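Local structure of cellulase (Bacillus sp. BG-CS10, 5E09) at residues Gln86-Asp89 / Trp90-Glu94; Lys212-Asp216 / Pro217-Ala221; Leu526-Gly530 / Asn531-Gly535. The protein probably hydrolyses internal beta-1,4-glucosidic bonds of cellulose with a family 5 glycoside hydrolase barrel, which is followed by further modules of carbohydrate-binding families. All coordinates share one frame; numbering follows the deposited sequence.

Contact 1 of 3, residues Gln86-Asp89 / Trp90-Glu94; sequences QVID and WALEE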
# COMPACT_ATOMS: atom_id res chain seq x y z
N GLN A 86 2.04 17.18 21.22
CA GLN A 86 2.75 16.26 22.09
C GLN A 86 3.35 15.12 21.27
O GLN A 86 4.51 14.75 21.47
CB GLN A 86 1.83 15.70 23.18
CG GLN A 86 2.48 14.59 23.99
CD GLN A 86 2.35 14.80 25.48
OE1 GLN A 86 1.28 15.16 25.98
NE2 GLN A 86 3.44 14.58 26.21
N VAL A 87 2.57 14.57 20.35
CA VAL A 87 3.08 13.48 19.53
C VAL A 87 4.28 13.96 18.71
O VAL A 87 5.32 13.29 18.64
CB VAL A 87 2.01 12.92 18.60
CG1 VAL A 87 2.62 11.94 17.61
CG2 VAL A 87 0.92 12.25 19.42
N ILE A 88 4.13 15.16 18.14
CA ILE A 88 5.23 15.77 17.38
C ILE A 88 6.49 15.93 18.24
O ILE A 88 7.62 15.69 17.78
CB ILE A 88 4.80 17.13 16.80
CG1 ILE A 88 3.75 16.92 15.72
CG2 ILE A 88 6.00 17.88 16.24
CD1 ILE A 88 3.22 18.20 15.10
N ASP A 89 6.31 16.33 19.50
CA ASP A 89 7.43 16.50 20.42
C ASP A 89 8.10 15.17 20.69
O ASP A 89 9.33 15.08 20.67
CB ASP A 89 6.96 17.14 21.74
CG ASP A 89 6.59 18.60 21.57
OD1 ASP A 89 7.00 19.21 20.57
OD2 ASP A 89 5.89 19.13 22.46
N TRP A 90 7.30 14.14 20.95
CA TRP A 90 7.81 12.79 21.16
C TRP A 90 8.68 12.33 20.00
O TRP A 90 9.77 11.78 20.19
CB TRP A 90 6.66 11.80 21.35
CG TRP A 90 5.97 11.91 22.67
CD1 TRP A 90 6.43 12.52 23.80
CD2 TRP A 90 4.69 11.37 23.00
NE1 TRP A 90 5.51 12.40 24.81
CE2 TRP A 90 4.43 11.69 24.35
CE3 TRP A 90 3.73 10.64 22.30
CZ2 TRP A 90 3.26 11.32 25.00
CZ3 TRP A 90 2.57 10.27 22.94
CH2 TRP A 90 2.34 10.61 24.28
N ALA A 91 8.18 12.57 18.79
CA ALA A 91 8.88 12.14 17.59
C ALA A 91 10.17 12.94 17.38
O ALA A 91 11.18 12.38 16.95
CB ALA A 91 7.97 12.27 16.37
N LEU A 92 10.14 14.23 17.70
CA LEU A 92 11.36 15.03 17.62
C LEU A 92 12.39 14.55 18.65
O LEU A 92 13.59 14.51 18.36
CB LEU A 92 11.05 16.52 17.82
CG LEU A 92 10.29 17.17 16.65
CD1 LEU A 92 9.82 18.58 17.00
CD2 LEU A 92 11.15 17.19 15.39
N GLU A 93 11.92 14.16 19.84
CA GLU A 93 12.77 13.61 20.89
C GLU A 93 13.49 12.34 20.45
O GLU A 93 14.63 12.09 20.85
CB GLU A 93 11.96 13.31 22.14
CG GLU A 93 11.44 14.53 22.88
CD GLU A 93 10.46 14.16 23.97
OE1 GLU A 93 10.58 13.05 24.53
OE2 GLU A 93 9.55 14.98 24.27
N GLU A 94 12.81 11.52 19.65
CA GLU A 94 13.41 10.30 19.12
C GLU A 94 14.33 10.59 17.94
O GLU A 94 14.79 9.67 17.26
CB GLU A 94 12.33 9.31 18.68
CG GLU A 94 11.46 8.80 19.82
CD GLU A 94 12.23 7.94 20.80
OE1 GLU A 94 13.26 7.36 20.40
OE2 GLU A 94 11.80 7.83 21.97
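Q86 lies over one face of the W90 indole, one turn away on helix 78-93, the connecting helix of a beta-alpha-beta unit in the TIM barrel. The methylene CG of Q86 makes a CH-pi contact, 3.8 Å from the centroid of the six-membered ring of W90 and displaced toward its rim. CG of Q86 stands anti to the backbone N (chi1 172°), and the bend at chi2 then carries the amide across the indole, the two planes 43° apart. NE2 of Q86 thus ends 3.3 Å from NE1 of W90; both are donors, so this is proximity without a hydrogen bond. O of Q86 also lies over a face of the indole, 3.4 Å from CG of W90, while accepting N of W90 at 2.9 Å, the first of four successive i to i+4 helical bonds.

D89 takes part mainly through its backbone: its O accepts N of E93, the last of the four, and lies 3.1 Å from CG of E93. OD1 of D89 is hydrogen-bonded to NE2 of H138, while OE1 of E93 forms a salt bridge with NH2 of R44. On the buried side V87, I88 and A91 pack against strand 57-60, with I88 and A91 also reaching strand 97-100. I88 and L92 run alongside one another in the same direction, CG2 of I88 4.0 Å from CD1 of L92.

Contact 2 of 3, residues Lys212-Asp216 / Pro217-Ala221; sequences KDLND and PNLIA
The D216 side chain runs aslant the P217 ring, its carboxylate carbon CG 3.4 Å from CD of P217. One residue further on, N218 N donates to OD1 of D216 at 2.7 Å, meeting the oxygen on its anti side and 18° out of the carboxylate plane. This is an Asx turn, made possible because CG of D216 lies anti to the backbone N (chi1 -171°), which brings the carboxylate round beside its own carbonyl carbon and within reach of the N-H of N218. A water links the side chains of these two residues, accepting from ND2 of N218 at 2.9 Å and lying 3.2 Å from OD2 of D216. That oxygen also takes a salt bridge from R179 and a hydrogen bond from Y175, so helix 161-181 fixes the carboxylate from outside the turn.

The apolar part of the turn is L214 against L219, their side chains roughly perpendicular, with CB of L214 3.8 Å from CD1 of L219. N215, the first residue past the helix, has a positive phi that redirects the chain. The whole turn is the alpha-to-beta link of a TIM-barrel beta-alpha-beta unit: helix 201-214 passes into strand 219-225, where L219 packs on L190 and I220 bonds through its backbone to strand 190-193.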
# COMPACT_ATOMS: atom_id res chain seq x y z
N LYS A 212 9.35 27.09 -8.94
CA LYS A 212 10.20 28.11 -9.53
C LYS A 212 9.68 29.50 -9.17
O LYS A 212 10.47 30.40 -8.87
CB LYS A 212 10.29 27.93 -11.05
CG LYS A 212 11.34 26.90 -11.46
CD LYS A 212 11.64 26.92 -12.96
CE LYS A 212 10.63 26.12 -13.76
NZ LYS A 212 11.06 25.97 -15.18
N ASP A 213 8.36 29.66 -9.17
CA ASP A 213 7.73 30.92 -8.77
C ASP A 213 8.08 31.31 -7.33
O ASP A 213 8.44 32.46 -7.06
CB ASP A 213 6.21 30.83 -8.91
CG ASP A 213 5.51 32.15 -8.59
OD1 ASP A 213 6.20 33.14 -8.28
OD2 ASP A 213 4.26 32.18 -8.67
N LEU A 214 7.97 30.35 -6.41
CA LEU A 214 8.24 30.64 -5.01
C LEU A 214 9.71 30.99 -4.75
O LEU A 214 10.03 31.68 -3.78
CB LEU A 214 7.82 29.45 -4.14
CG LEU A 214 6.32 29.16 -4.23
CD1 LEU A 214 5.92 28.03 -3.30
CD2 LEU A 214 5.53 30.42 -3.92
N ASN A 215 10.60 30.51 -5.63
CA ASN A 215 12.02 30.86 -5.59
C ASN A 215 12.66 30.68 -4.21
O ASN A 215 13.30 31.59 -3.70
CB ASN A 215 12.22 32.30 -6.07
CG ASN A 215 13.64 32.58 -6.53
OD1 ASN A 215 14.39 31.66 -6.86
ND2 ASN A 215 14.02 33.85 -6.57
N ASP A 216 12.47 29.50 -3.63
CA ASP A 216 12.88 29.23 -2.25
C ASP A 216 13.73 27.96 -2.21
O ASP A 216 13.38 26.96 -2.83
CB ASP A 216 11.65 29.09 -1.35
CG ASP A 216 11.99 29.03 0.12
OD1 ASP A 216 12.52 28.00 0.57
OD2 ASP A 216 11.71 30.01 0.85
N PRO A 217 14.86 28.00 -1.49
CA PRO A 217 15.78 26.86 -1.46
C PRO A 217 15.26 25.69 -0.62
O PRO A 217 15.75 24.57 -0.77
CB PRO A 217 17.04 27.45 -0.82
CG PRO A 217 16.51 28.49 0.10
CD PRO A 217 15.33 29.10 -0.62
N ASN A 218 14.28 25.94 0.24
CA ASN A 218 13.83 24.94 1.20
C ASN A 218 12.46 24.35 0.88
O ASN A 218 11.57 24.33 1.72
CB ASN A 218 13.81 25.56 2.60
CG ASN A 218 15.21 25.89 3.11
OD1 ASN A 218 16.11 25.05 3.08
ND2 ASN A 218 15.40 27.13 3.55
N LEU A 219 12.32 23.84 -0.34
CA LEU A 219 11.06 23.30 -0.81
C LEU A 219 11.22 21.85 -1.26
O LEU A 219 12.25 21.47 -1.82
CB LEU A 219 10.50 24.16 -1.95
CG LEU A 219 10.11 25.61 -1.62
CD1 LEU A 219 9.60 26.33 -2.86
CD2 LEU A 219 9.08 25.68 -0.51
N ILE A 220 10.20 21.04 -1.01
CA ILE A 220 10.21 19.62 -1.31
C ILE A 220 8.95 19.24 -2.08
O ILE A 220 7.85 19.60 -1.69
CB ILE A 220 10.29 18.77 -0.03
CG1 ILE A 220 11.49 19.19 0.83
CG2 ILE A 220 10.36 17.29 -0.38
CD1 ILE A 220 11.34 18.81 2.29
N ALA A 221 9.12 18.51 -3.18
CA ALA A 221 7.98 18.01 -3.94
C ALA A 221 7.49 16.71 -3.32
O ALA A 221 8.30 15.91 -2.85
CB ALA A 221 8.36 17.80 -5.40
O HOH W 1 13.86 29.58 3.16

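Contact 3 of 3, residues Leu526-Gly530 / Asn531-Gly535; sequences LSKNG and NHVQG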
# COMPACT_ATOMS: atom_id res chain seq x y z
N LEU A 526 -23.92 -20.45 -11.04
CA LEU A 526 -24.97 -19.79 -10.26
C LEU A 526 -26.22 -19.60 -11.10
O LEU A 526 -26.14 -19.32 -12.29
CB LEU A 526 -24.49 -18.43 -9.73
CG LEU A 526 -23.20 -18.36 -8.92
CD1 LEU A 526 -22.94 -16.94 -8.45
CD2 LEU A 526 -23.24 -19.32 -7.75
N SER A 527 -27.38 -19.78 -10.49
CA SER A 527 -28.64 -19.36 -11.08
C SER A 527 -29.22 -18.30 -10.17
O SER A 527 -29.57 -18.57 -9.03
CB SER A 527 -29.60 -20.54 -11.25
OG SER A 527 -29.11 -21.46 -12.21
N LYS A 528 -29.27 -17.07 -10.68
CA LYS A 528 -29.82 -15.95 -9.92
C LYS A 528 -31.21 -15.57 -10.41
O LYS A 528 -31.42 -15.35 -11.60
CB LYS A 528 -28.90 -14.73 -9.99
CG LYS A 528 -29.60 -13.47 -9.48
CD LYS A 528 -28.67 -12.29 -9.36
CE LYS A 528 -29.41 -11.02 -8.96
NZ LYS A 528 -30.26 -10.47 -10.06
N ASN A 529 -32.14 -15.48 -9.47
CA ASN A 529 -33.47 -14.97 -9.74
C ASN A 529 -33.96 -14.13 -8.57
O ASN A 529 -34.11 -14.64 -7.45
CB ASN A 529 -34.43 -16.12 -10.03
CG ASN A 529 -35.68 -15.66 -10.74
OD1 ASN A 529 -36.75 -15.60 -10.16
ND2 ASN A 529 -35.53 -15.30 -12.01
N GLY A 530 -34.17 -12.85 -8.83
CA GLY A 530 -34.51 -11.90 -7.79
C GLY A 530 -33.44 -11.87 -6.72
O GLY A 530 -32.27 -11.67 -7.01
N ASN A 531 -33.85 -12.10 -5.48
CA ASN A 531 -32.91 -12.11 -4.37
C ASN A 531 -32.42 -13.51 -4.03
O ASN A 531 -31.81 -13.71 -2.98
CB ASN A 531 -33.55 -11.49 -3.13
CG ASN A 531 -33.53 -9.97 -3.17
OD1 ASN A 531 -32.51 -9.35 -2.90
ND2 ASN A 531 -34.67 -9.37 -3.52
N HIS A 532 -32.70 -14.48 -4.89
CA HIS A 532 -32.31 -15.85 -4.58
C HIS A 532 -31.35 -16.44 -5.60
O HIS A 532 -31.43 -16.16 -6.79
CB HIS A 532 -33.54 -16.73 -4.43
CG HIS A 532 -34.44 -16.30 -3.32
ND1 HIS A 532 -35.64 -15.67 -3.53
CD2 HIS A 532 -34.29 -16.39 -1.97
CE1 HIS A 532 -36.20 -15.40 -2.36
NE2 HIS A 532 -35.40 -15.83 -1.41
N VAL A 533 -30.43 -17.26 -5.09
CA VAL A 533 -29.38 -17.86 -5.89
C VAL A 533 -29.20 -19.33 -5.56
O VAL A 533 -29.17 -19.74 -4.38
CB VAL A 533 -28.02 -17.15 -5.69
CG1 VAL A 533 -26.96 -17.71 -6.64
CG2 VAL A 533 -28.16 -15.66 -5.89
N GLN A 534 -28.98 -20.10 -6.61
CA GLN A 534 -28.69 -21.51 -6.52
C GLN A 534 -27.27 -21.76 -7.04
O GLN A 534 -26.92 -21.36 -8.10
CB GLN A 534 -29.70 -22.31 -7.31
CG GLN A 534 -29.26 -23.73 -7.54
CD GLN A 534 -30.37 -24.73 -7.61
OE1 GLN A 534 -30.70 -25.19 -8.68
NE2 GLN A 534 -30.93 -25.09 -6.47
N GLY A 535 -26.47 -22.47 -6.27
CA GLY A 535 -25.12 -22.80 -6.64
C GLY A 535 -25.00 -24.25 -7.00
O GLY A 535 -25.47 -25.08 -6.32
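S527 and Q534 form a hydrogen-bonded antiparallel pair, each N donating to the other's O at 2.9 Å. Nearer the bend, N529 and H532 repeat the pattern on less equal terms. N529 N approaches O of H532 almost straight, with an angle of 175° at the hydrogen, whereas H532 N reaches O of N529 from above the carbonyl plane, 42° out of it. That tilt accompanies the tight type II' turn from N529 to H532, which makes this a two-residue beta hairpin. G530 occupies the first corner with positive phi, as is usual for a II' turn.

K528 with V533, between the hydrogen-bonded pairs, and L526 with G535, beyond S527 and Q534, are non-hydrogen-bonded pairs, and CA-H...O contacts supplement the ladder: CA of V533 lies 3.2 Å from O of S527. L526, K528 and V533 project from one face of the sheet. There CB of L526 meets CG1 of V533 at 4.0 Å, a contact made by the methyl that stands anti to the backbone N of V533 (chi1 -174°), while CD2 of L526 lies 4.1 Å from CA of G535. The aliphatic part of K528 follows this face before NZ leaves to form a salt bridge with D507; on the other face, OG of S527 is hydrogen-bonded to OD1 of D509.

F502 of helix 499-502 covers L526, K528 and V533, and F447 of strand 447-452 also touches L526 and V533. In the antiparallel sheet of the carbohydrate-binding domain, the hairpin is flanked by strand 509-516 beside strand 521-529 and by strand 436-443 beside strand 532-536.

How the contacts relate
From the N terminus the three contacts follow in series, none nesting within or crossing another, and each is local to one continuous run of chain. Contact 1 lies within the last turns of a barrel helix, on the way from strand 57-60 to strand 97-100. Contact 2 closes the short loop that leads from helix 201-214 into the sixth barrel strand; it and contact 1 belong to separate beta-alpha-beta units of one catalytic barrel, their centres 26 Å apart. Contact 3 closes the last hairpin of the C-terminal carbohydrate-binding domain, across the chain's centre from both and about 46 Å from each between nearest atoms.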